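Local coordinates for protein lipase (Rhizopus chinensis, PDB 6A0W) that probably hydrolyses the ester bonds of triacylglycerols, as a secreted fungal lipase of the class 3 family with an alpha/beta-hydrolase fold, at residues Gly203-Tyr214 against Pro234-His245; Tyr47-Tyr55 against Lys165-Leu173. All coordinates share one frame; numbering follows the deposited sequence.

Interaction 1. Residues Gly203-Tyr214 against Pro234-His245; sequences GCPRVGNNAFAY and PHVPPQAFGYLH. With SO4 (sulfate ion), chain D.
R206 threads its side chain between the H245 ring and the loop at P237, and the tight half of the contact is built around it. CG sits over the face of the imidazole, 3.5 Å from the ring centroid of H245 in a CH-pi contact, while CD packs on CB of Y243 on another side. With CG turned beside the backbone N (chi1 -66°) and the chain extended from CG to NE, the guanidinium reaches the carbonyls that flank the cis peptide bond before P237. There NH1 gives a hydrogen bond of 2.9 Å to P237 O; this oxygen lies close to the guanidinium plane, whereas NH1 stands 34° out of the P237 carbonyl plane. NE forms a salt bridge with E267, and NH2 reaches H235 ND1 through a water. The backbone joins in, R206 N donating to V236 O. H245 NE2 donates to P234 O (2.7 Å), which holds the imidazole against CG; the same carbonyl oxygen lies over one guanidinium face.

Toward the start of helix 210-218 the grip weakens. L244 N still bonds to G208 O (3.0 Å), but the bond from N210 N to G242 O is long and weak. L244 CD2 meets A213 CB at 4.1 Å and Y214 CE1 at 4.0 Å on the exposed side, where the Y214 hydroxyl donates to a sulfate probably derived from the crystallisation liquor. The contact joins the loops after strands 197-202 and 223-228 of the alpha/beta-hydrolase sheet. Carbonyl oxygens around R206, together with E267, would favour its positive charge and fix the guanidinium's rotation.

Interaction 2. Residues Tyr47-Tyr55 against Lys165-Leu173; sequences YAGVAATAY and KVIVTGHSL
Y55 OH and H171 ND1 lie 2.8 Å apart in a hydrogen bond in which either could be the donor. The hydroxyl comes to the edge of the imidazole, near its plane, and the two rings meet rim to rim with their planes 71° apart. At the other end of the contact, I167 CG2 stands over the centre of the Y47 ring, 4.0 Å from its centroid, and I167 CD1 lies against CZ and the hydroxyl of Y47. Between these pairs the small A51 CB packs on the backbone of G170 and H171, and V50 CG1 touches T169 CG2. T169 OG1, placed anti to the backbone N (chi1 -172°), lies 3.0 Å from Y47 O; Y200 O also lies within its hydrogen-bonding range.

Residues 47-53, the last turns of helix 38-53, lie across strand 165-171, the axes of these short segments 6.8 Å apart at closest and inclined at 65°. This strand of the alpha/beta-hydrolase sheet runs into the turn before helix 173-188, where G170, S172 and G174 match the GxSxG nucleophile elbow of lipases. S172, with phi at +61°, probably serves as the nucleophile of a triad with H284 and D231.

Three waters form the next shell. One links Y47 OH to K165 NZ, another takes the H171 amide proton and donates to A51 O, and the third joins Y55 OH to H171 O. Beyond them, H171 NE2 is hydrogen-bonded to H284 O, which together with the Y55 bond fixes the rotation of the imidazole, while S172 OG bonds to H284 NE2.

Both contacts are largely buried, but interaction 2 lies about 7 Å from the centre of the chain and interaction 1 about 13 Å, each measured to the centre of the contact. Interaction 2 sets a helix across a central strand through two tyrosines, a histidine and small or aliphatic side chains, with waters bridging the polar ends; interaction 1 joins two loops through backbone carbonyls and one arginine, and extends to exposed residues. The elements differ, yet they meet at the probable active-site elbow, where P205 CD packs 3.3 Å from S172 O. Interaction 1 also buries roughly twice the surface, 857 against 400 Å².

Interaction 1. Residues Gly203-Tyr214 against Pro234-His245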
loop_
_atom_site.group_PDB
_atom_site.type_symbol
_atom_site.label_atom_id
_atom_site.label_comp_id
_atom_site.label_asym_id
_atom_site.label_seq_id
_atom_site.Cartn_x
_atom_site.Cartn_y
_atom_site.Cartn_z
ATOM N N GLY A 203 -4.154 -3.189 -1.950
ATOM C CA GLY A 203 -4.675 -3.972 -0.828
ATOM C C GLY A 203 -4.257 -3.488 0.569
ATOM O O GLY A 203 -4.176 -4.268 1.522
ATOM N N CYS A 204 -4.153 -2.179 0.729
ATOM C CA CYS A 204 -3.806 -1.566 2.014
ATOM C C CYS A 204 -4.929 -1.664 3.045
ATOM O O CYS A 204 -6.083 -1.284 2.775
ATOM C CB CYS A 204 -3.424 -0.106 1.813
ATOM S SG CYS A 204 -2.566 0.612 3.253
ATOM N N PRO A 205 -4.635 -2.228 4.221
ATOM C CA PRO A 205 -5.627 -2.127 5.310
ATOM C C PRO A 205 -5.789 -0.690 5.826
ATOM O O PRO A 205 -5.011 0.212 5.482
ATOM C CB PRO A 205 -5.004 -2.974 6.435
ATOM C CG PRO A 205 -3.543 -2.800 6.206
ATOM C CD PRO A 205 -3.365 -2.807 4.703
ATOM N N ARG A 206 -6.838 -0.474 6.609
ATOM C CA ARG A 206 -6.935 0.761 7.374
ATOM C C ARG A 206 -5.755 0.799 8.346
ATOM O O ARG A 206 -5.302 -0.254 8.835
ATOM C CB ARG A 206 -8.270 0.879 8.104
ATOM C CG ARG A 206 -9.466 1.015 7.160
ATOM C CD ARG A 206 -10.744 1.399 7.875
ATOM N NE ARG A 206 -11.860 1.407 6.951
ATOM C CZ ARG A 206 -12.629 0.362 6.665
ATOM N NH1 ARG A 206 -12.464 -0.786 7.276
ATOM N NH2 ARG A 206 -13.631 0.480 5.801
ATOM N N VAL A 207 -5.203 2.000 8.504
ATOM C CA VAL A 207 -3.989 2.202 9.259
ATOM C C VAL A 207 -4.154 2.989 10.559
ATOM O O VAL A 207 -3.509 2.659 11.565
ATOM C CB VAL A 207 -2.940 2.887 8.391
ATOM C CG1 VAL A 207 -1.723 3.248 9.223
ATOM C CG2 VAL A 207 -2.574 1.983 7.223
ATOM N N GLY A 208 -5.016 4.009 10.563
ATOM C CA GLY A 208 -5.232 4.812 11.757
ATOM C C GLY A 208 -6.652 5.290 11.942
ATOM O O GLY A 208 -7.507 4.961 11.143
ATOM N N ASN A 209 -6.862 6.168 12.930
ATOM C CA ASN A 209 -8.189 6.714 13.246
ATOM C C ASN A 209 -8.578 7.942 12.414
ATOM O O ASN A 209 -7.831 8.379 11.519
ATOM C CB ASN A 209 -8.328 7.027 14.752
ATOM C CG ASN A 209 -7.502 8.225 15.203
ATOM O OD1 ASN A 209 -6.537 8.655 14.553
ATOM N ND2 ASN A 209 -7.823 8.715 16.388
ATOM N N ASN A 210 -9.768 8.477 12.683
ATOM C CA ASN A 210 -10.264 9.647 11.932
ATOM C C ASN A 210 -9.248 10.767 11.866
ATOM O O ASN A 210 -8.835 11.208 10.777
ATOM C CB ASN A 210 -11.555 10.183 12.524
ATOM C CG ASN A 210 -12.697 9.250 12.302
ATOM O OD1 ASN A 210 -12.493 8.051 12.187
ATOM N ND2 ASN A 210 -13.895 9.785 12.169
ATOM N N ALA A 211 -8.684 11.100 13.020
ATOM C CA ALA A 211 -7.756 12.225 13.080
ATOM C C ALA A 211 -6.457 11.968 12.299
ATOM O O ALA A 211 -5.868 12.888 11.716
ATOM C CB ALA A 211 -7.469 12.593 14.546
ATOM N N PHE A 212 -6.015 10.709 12.291
ATOM C CA PHE A 212 -4.858 10.327 11.507
ATOM C C PHE A 212 -5.156 10.532 10.006
ATOM O O PHE A 212 -4.345 11.082 9.279
ATOM C CB PHE A 212 -4.452 8.864 11.798
ATOM C CG PHE A 212 -3.403 8.326 10.847
ATOM C CD1 PHE A 212 -2.078 8.663 10.992
ATOM C CD2 PHE A 212 -3.758 7.444 9.839
ATOM C CE1 PHE A 212 -1.113 8.184 10.119
ATOM C CE2 PHE A 212 -2.812 6.973 8.949
ATOM C CZ PHE A 212 -1.481 7.305 9.123
ATOM N N ALA A 213 -6.330 10.097 9.589
ATOM C CA ALA A 213 -6.790 10.196 8.206
ATOM C C ALA A 213 -6.916 11.661 7.763
ATOM O O ALA A 213 -6.403 12.028 6.702
ATOM C CB ALA A 213 -8.121 9.461 8.053
ATOM N N TYR A 214 -7.461 12.514 8.632
ATOM C CA TYR A 214 -7.531 13.938 8.308
ATOM C C TYR A 214 -6.158 14.542 8.191
ATOM O O TYR A 214 -5.901 15.368 7.302
ATOM C CB TYR A 214 -8.362 14.720 9.330
ATOM C CG TYR A 214 -9.734 14.131 9.575
ATOM C CD1 TYR A 214 -10.455 13.534 8.554
ATOM C CD2 TYR A 214 -10.336 14.246 10.818
ATOM C CE1 TYR A 214 -11.735 13.020 8.779
ATOM C CE2 TYR A 214 -11.602 13.755 11.056
ATOM C CZ TYR A 214 -12.281 13.108 10.042
ATOM O OH TYR A 214 -13.531 12.593 10.298
ATOM N N PRO A 234 -8.619 -4.210 2.469
ATOM C CA PRO A 234 -8.897 -2.789 2.660
ATOM C C PRO A 234 -10.108 -2.494 3.526
ATOM O O PRO A 234 -10.463 -1.318 3.728
ATOM C CB PRO A 234 -9.106 -2.273 1.224
ATOM C CG PRO A 234 -8.202 -3.165 0.408
ATOM C CD PRO A 234 -8.291 -4.519 1.052
ATOM N N HIS A 235 -10.779 -3.553 3.943
ATOM C CA HIS A 235 -11.948 -3.434 4.780
ATOM C C HIS A 235 -11.678 -3.856 6.215
ATOM O O HIS A 235 -12.628 -4.023 6.976
ATOM C CB HIS A 235 -13.104 -4.266 4.189
ATOM C CG HIS A 235 -13.413 -3.900 2.775
ATOM N ND1 HIS A 235 -13.982 -2.685 2.451
ATOM C CD2 HIS A 235 -12.986 -4.440 1.607
ATOM C CE1 HIS A 235 -14.001 -2.559 1.129
ATOM N NE2 HIS A 235 -13.382 -3.595 0.592
ATOM N N VAL A 236 -10.409 -4.008 6.586
ATOM C CA VAL A 236 -10.058 -4.231 7.988
ATOM C C VAL A 236 -8.906 -3.281 8.330
ATOM O O VAL A 236 -8.130 -2.905 7.452
ATOM C CB VAL A 236 -9.614 -5.689 8.273
ATOM C CG1 VAL A 236 -10.653 -6.688 7.833
ATOM C CG2 VAL A 236 -8.299 -5.985 7.587
ATOM N N PRO A 237 -8.702 -2.975 9.612
ATOM C CA PRO A 237 -9.654 -3.195 10.694
ATOM C C PRO A 237 -10.950 -2.437 10.476
ATOM O O PRO A 237 -10.992 -1.517 9.670
ATOM C CB PRO A 237 -8.942 -2.579 11.902
ATOM C CG PRO A 237 -7.507 -2.590 11.575
ATOM C CD PRO A 237 -7.384 -2.537 10.087
ATOM N N PRO A 238 -11.932 -2.653 11.334
ATOM C CA PRO A 238 -13.257 -2.088 11.050
ATOM C C PRO A 238 -13.344 -0.594 11.323
ATOM O O PRO A 238 -12.785 -0.094 12.301
ATOM C CB PRO A 238 -14.158 -2.847 12.029
ATOM C CG PRO A 238 -13.391 -4.100 12.357
ATOM C CD PRO A 238 -11.976 -3.613 12.444
ATOM N N GLN A 239 -14.053 0.132 10.471
ATOM C CA GLN A 239 -14.468 1.487 10.820
ATOM C C GLN A 239 -15.093 1.609 12.220
ATOM O O GLN A 239 -14.815 2.562 12.937
ATOM C CB GLN A 239 -15.471 1.997 9.791
ATOM C CG GLN A 239 -14.975 3.113 8.913
ATOM C CD GLN A 239 -16.074 3.613 8.008
ATOM O OE1 GLN A 239 -16.593 2.859 7.193
ATOM N NE2 GLN A 239 -16.519 4.818 8.248
ATOM N N ALA A 240 -15.937 0.659 12.604
ATOM C CA ALA A 240 -16.622 0.726 13.908
ATOM C C ALA A 240 -15.662 0.760 15.093
ATOM O O ALA A 240 -15.992 1.281 16.136
ATOM C CB ALA A 240 -17.614 -0.420 14.055
ATOM N N PHE A 241 -14.418 0.358 14.887
ATOM C CA PHE A 241 -13.411 0.487 15.921
ATOM C C PHE A 241 -12.722 1.859 15.916
ATOM O O PHE A 241 -11.920 2.162 16.804
ATOM C CB PHE A 241 -12.394 -0.620 15.737
ATOM C CG PHE A 241 -11.646 -0.969 16.976
ATOM C CD1 PHE A 241 -10.421 -0.330 17.277
ATOM C CD2 PHE A 241 -12.111 -1.984 17.812
ATOM C CE1 PHE A 241 -9.695 -0.656 18.426
ATOM C CE2 PHE A 241 -11.393 -2.307 18.961
ATOM C CZ PHE A 241 -10.194 -1.647 19.270
ATOM N N GLY A 242 -13.030 2.712 14.938
ATOM C CA GLY A 242 -12.419 4.055 14.863
ATOM C C GLY A 242 -11.485 4.317 13.679
ATOM O O GLY A 242 -10.991 5.428 13.490
ATOM N N TYR A 243 -11.255 3.300 12.864
ATOM C CA TYR A 243 -10.296 3.379 11.765
ATOM C C TYR A 243 -10.972 4.098 10.594
ATOM O O TYR A 243 -12.199 3.999 10.403
ATOM C CB TYR A 243 -9.875 1.960 11.354
ATOM C CG TYR A 243 -8.819 1.307 12.266
ATOM C CD1 TYR A 243 -9.169 0.654 13.452
ATOM C CD2 TYR A 243 -7.479 1.441 11.996
ATOM C CE1 TYR A 243 -8.198 0.091 14.279
ATOM C CE2 TYR A 243 -6.507 0.865 12.804
ATOM C CZ TYR A 243 -6.866 0.203 13.945
ATOM O OH TYR A 243 -5.857 -0.279 14.735
ATOM N N LEU A 244 -10.159 4.774 9.787
ATOM C CA LEU A 244 -10.670 5.484 8.605
ATOM C C LEU A 244 -9.592 5.619 7.550
ATOM O O LEU A 244 -8.464 5.923 7.895
ATOM C CB LEU A 244 -11.180 6.869 8.983
ATOM C CG LEU A 244 -11.950 7.644 7.913
ATOM C CD1 LEU A 244 -13.277 6.956 7.626
ATOM C CD2 LEU A 244 -12.183 9.071 8.425
ATOM N N HIS A 245 -9.908 5.262 6.294
ATOM C CA HIS A 245 -8.971 5.471 5.175
ATOM C C HIS A 245 -8.980 6.945 4.703
ATOM O O HIS A 245 -9.968 7.414 4.139
ATOM C CB HIS A 245 -9.374 4.638 3.948
ATOM C CG HIS A 245 -9.091 3.171 4.038
ATOM N ND1 HIS A 245 -7.802 2.662 4.079
ATOM C CD2 HIS A 245 -9.901 2.112 3.810
ATOM C CE1 HIS A 245 -7.849 1.346 3.972
ATOM N NE2 HIS A 245 -9.109 0.986 3.782
HETATM S S SO4 D . -14.695 13.788 13.625
HETATM O O1 SO4 D . -13.784 12.624 13.734
HETATM O O2 SO4 D . -16.090 13.424 13.996
HETATM O O3 SO4 D . -14.189 14.828 14.550
HETATM O O4 SO4 D . -14.721 14.388 12.268
HETATM O O HOH W 1 -15.224 -1.711 4.588
HETATM O O HOH W 2 -5.954 4.756 7.876
#

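Interaction 2. Residues Tyr47-Tyr55 against Lys165-Leu173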
loop_
_atom_site.group_PDB
_atom_site.type_symbol
_atom_site.label_atom_id
_atom_site.label_comp_id
_atom_site.label_asym_id
_atom_site.label_seq_id
_atom_site.Cartn_x
_atom_site.Cartn_y
_atom_site.Cartn_z
ATOM N N TYR A 47 3.609 0.682 -10.302
ATOM C CA TYR A 47 3.912 0.712 -8.880
ATOM C C TYR A 47 3.365 -0.491 -8.104
ATOM O O TYR A 47 3.976 -0.904 -7.107
ATOM C CB TYR A 47 3.434 2.054 -8.291
ATOM C CG TYR A 47 4.116 3.263 -8.939
ATOM C CD1 TYR A 47 5.457 3.198 -9.324
ATOM C CD2 TYR A 47 3.445 4.456 -9.132
ATOM C CE1 TYR A 47 6.092 4.276 -9.908
ATOM C CE2 TYR A 47 4.077 5.553 -9.695
ATOM C CZ TYR A 47 5.409 5.469 -10.022
ATOM O OH TYR A 47 6.020 6.489 -10.673
ATOM N N ALA A 48 2.279 -1.099 -8.587
ATOM C CA ALA A 48 1.854 -2.403 -8.101
ATOM C C ALA A 48 2.877 -3.484 -8.395
ATOM O O ALA A 48 3.110 -4.406 -7.594
ATOM C CB ALA A 48 0.500 -2.798 -8.666
ATOM N N GLY A 49 3.491 -3.378 -9.555
ATOM C CA GLY A 49 4.518 -4.317 -9.918
ATOM C C GLY A 49 5.707 -4.180 -9.019
ATOM O O GLY A 49 6.290 -5.197 -8.627
ATOM N N VAL A 50 6.132 -2.941 -8.754
ATOM C CA VAL A 50 7.264 -2.740 -7.840
ATOM C C VAL A 50 6.991 -3.304 -6.443
ATOM O O VAL A 50 7.768 -4.060 -5.857
ATOM C CB VAL A 50 7.647 -1.252 -7.754
ATOM C CG1 VAL A 50 8.829 -1.060 -6.794
ATOM C CG2 VAL A 50 8.025 -0.729 -9.132
ATOM N N ALA A 51 5.787 -3.084 -5.971
ATOM C CA ALA A 51 5.389 -3.647 -4.721
ATOM C C ALA A 51 5.455 -5.153 -4.693
ATOM O O ALA A 51 5.867 -5.753 -3.671
ATOM C CB ALA A 51 3.994 -3.189 -4.375
ATOM N N ALA A 52 5.133 -5.772 -5.832
ATOM C CA ALA A 52 5.166 -7.235 -5.914
ATOM C C ALA A 52 6.540 -7.817 -5.764
ATOM O O ALA A 52 6.675 -8.976 -5.351
ATOM C CB ALA A 52 4.539 -7.722 -7.241
ATOM N N THR A 53 7.562 -7.073 -6.174
ATOM C CA THR A 53 8.921 -7.584 -6.130
ATOM C C THR A 53 9.394 -7.791 -4.686
ATOM O O THR A 53 10.335 -8.532 -4.448
ATOM C CB THR A 53 9.925 -6.644 -6.813
ATOM O OG1 THR A 53 9.955 -5.379 -6.136
ATOM C CG2 THR A 53 9.556 -6.455 -8.285
ATOM N N ALA A 54 8.714 -7.194 -3.718
ATOM C CA ALA A 54 9.198 -7.285 -2.360
ATOM C C ALA A 54 9.052 -8.694 -1.818
ATOM O O ALA A 54 9.665 -9.035 -0.797
ATOM C CB ALA A 54 8.459 -6.317 -1.474
ATOM N N TYR A 55 8.162 -9.476 -2.436
ATOM C CA TYR A 55 7.935 -10.844 -1.991
ATOM C C TYR A 55 8.902 -11.804 -2.627
ATOM O O TYR A 55 8.836 -12.996 -2.348
ATOM C CB TYR A 55 6.509 -11.274 -2.271
ATOM C CG TYR A 55 5.469 -10.501 -1.534
ATOM C CD1 TYR A 55 5.086 -10.870 -0.244
ATOM C CD2 TYR A 55 4.805 -9.440 -2.126
ATOM C CE1 TYR A 55 4.132 -10.165 0.467
ATOM C CE2 TYR A 55 3.772 -8.780 -1.443
ATOM C CZ TYR A 55 3.456 -9.131 -0.153
ATOM O OH TYR A 55 2.522 -8.417 0.548
ATOM N N LYS A 165 12.158 12.041 -7.996
ATOM C CA LYS A 165 11.023 11.922 -7.094
ATOM C C LYS A 165 11.122 10.647 -6.267
ATOM O O LYS A 165 11.760 9.701 -6.670
ATOM C CB LYS A 165 9.728 11.919 -7.877
ATOM C CG LYS A 165 9.544 10.690 -8.715
ATOM C CD LYS A 165 8.268 10.838 -9.513
ATOM C CE LYS A 165 8.169 9.746 -10.555
ATOM N NZ LYS A 165 6.980 10.045 -11.392
ATOM N N VAL A 166 10.461 10.644 -5.123
ATOM C CA VAL A 166 10.402 9.500 -4.258
ATOM C C VAL A 166 9.000 8.890 -4.294
ATOM O O VAL A 166 7.989 9.573 -4.041
ATOM C CB VAL A 166 10.747 9.943 -2.814
ATOM C CG1 VAL A 166 10.556 8.814 -1.834
ATOM C CG2 VAL A 166 12.177 10.468 -2.755
ATOM N N ILE A 167 8.953 7.597 -4.633
ATOM C CA ILE A 167 7.726 6.825 -4.676
ATOM C C ILE A 167 7.787 5.800 -3.555
ATOM O O ILE A 167 8.726 5.014 -3.478
ATOM C CB ILE A 167 7.637 6.024 -6.008
ATOM C CG1 ILE A 167 7.515 6.941 -7.237
ATOM C CG2 ILE A 167 6.484 5.039 -5.965
ATOM C CD1 ILE A 167 6.190 7.660 -7.423
ATOM N N VAL A 168 6.807 5.804 -2.661
ATOM C CA VAL A 168 6.775 4.812 -1.607
ATOM C C VAL A 168 5.623 3.838 -1.918
ATOM O O VAL A 168 4.493 4.282 -2.090
ATOM C CB VAL A 168 6.515 5.438 -0.220
ATOM C CG1 VAL A 168 6.741 4.399 0.853
ATOM C CG2 VAL A 168 7.371 6.679 0.035
ATOM N N THR A 169 5.914 2.541 -2.029
ATOM C CA THR A 169 4.894 1.582 -2.471
ATOM C C THR A 169 4.884 0.300 -1.639
ATOM O O THR A 169 5.888 -0.073 -1.043
ATOM C CB THR A 169 5.009 1.283 -4.003
ATOM O OG1 THR A 169 3.886 0.497 -4.414
ATOM C CG2 THR A 169 6.272 0.513 -4.330
ATOM N N GLY A 170 3.694 -0.256 -1.434
ATOM C CA GLY A 170 3.559 -1.552 -0.804
ATOM C C GLY A 170 2.209 -2.187 -1.046
ATOM O O GLY A 170 1.218 -1.474 -1.260
ATOM N N HIS A 171 2.197 -3.518 -0.945
ATOM C CA HIS A 171 0.989 -4.356 -0.952
ATOM C C HIS A 171 0.649 -4.697 0.477
ATOM O O HIS A 171 1.550 -4.860 1.311
ATOM C CB HIS A 171 1.261 -5.618 -1.794
ATOM C CG HIS A 171 0.188 -6.657 -1.722
ATOM N ND1 HIS A 171 0.405 -7.898 -1.164
ATOM C CD2 HIS A 171 -1.069 -6.687 -2.229
ATOM C CE1 HIS A 171 -0.692 -8.627 -1.294
ATOM N NE2 HIS A 171 -1.627 -7.886 -1.863
ATOM N N SER A 172 -0.636 -4.785 0.793
ATOM C CA SER A 172 -1.034 -5.448 2.023
ATOM C C SER A 172 -0.420 -4.715 3.230
ATOM O O SER A 172 -0.422 -3.483 3.256
ATOM C CB SER A 172 -0.609 -6.923 1.997
ATOM O OG SER A 172 -1.217 -7.693 3.040
ATOM N N LEU A 173 0.041 -5.438 4.249
ATOM C CA LEU A 173 0.640 -4.777 5.434
ATOM C C LEU A 173 1.801 -3.908 5.005
ATOM O O LEU A 173 2.131 -2.924 5.653
ATOM C CB LEU A 173 1.053 -5.793 6.509
ATOM C CG LEU A 173 -0.016 -6.125 7.529
ATOM C CD1 LEU A 173 -1.285 -6.693 6.893
ATOM C CD2 LEU A 173 0.570 -7.072 8.576
HETATM O O HOH W 3 4.646 8.847 -10.507
HETATM O O HOH W 4 4.728 -5.048 -1.209
HETATM O O HOH W 5 2.717 -7.328 2.968
#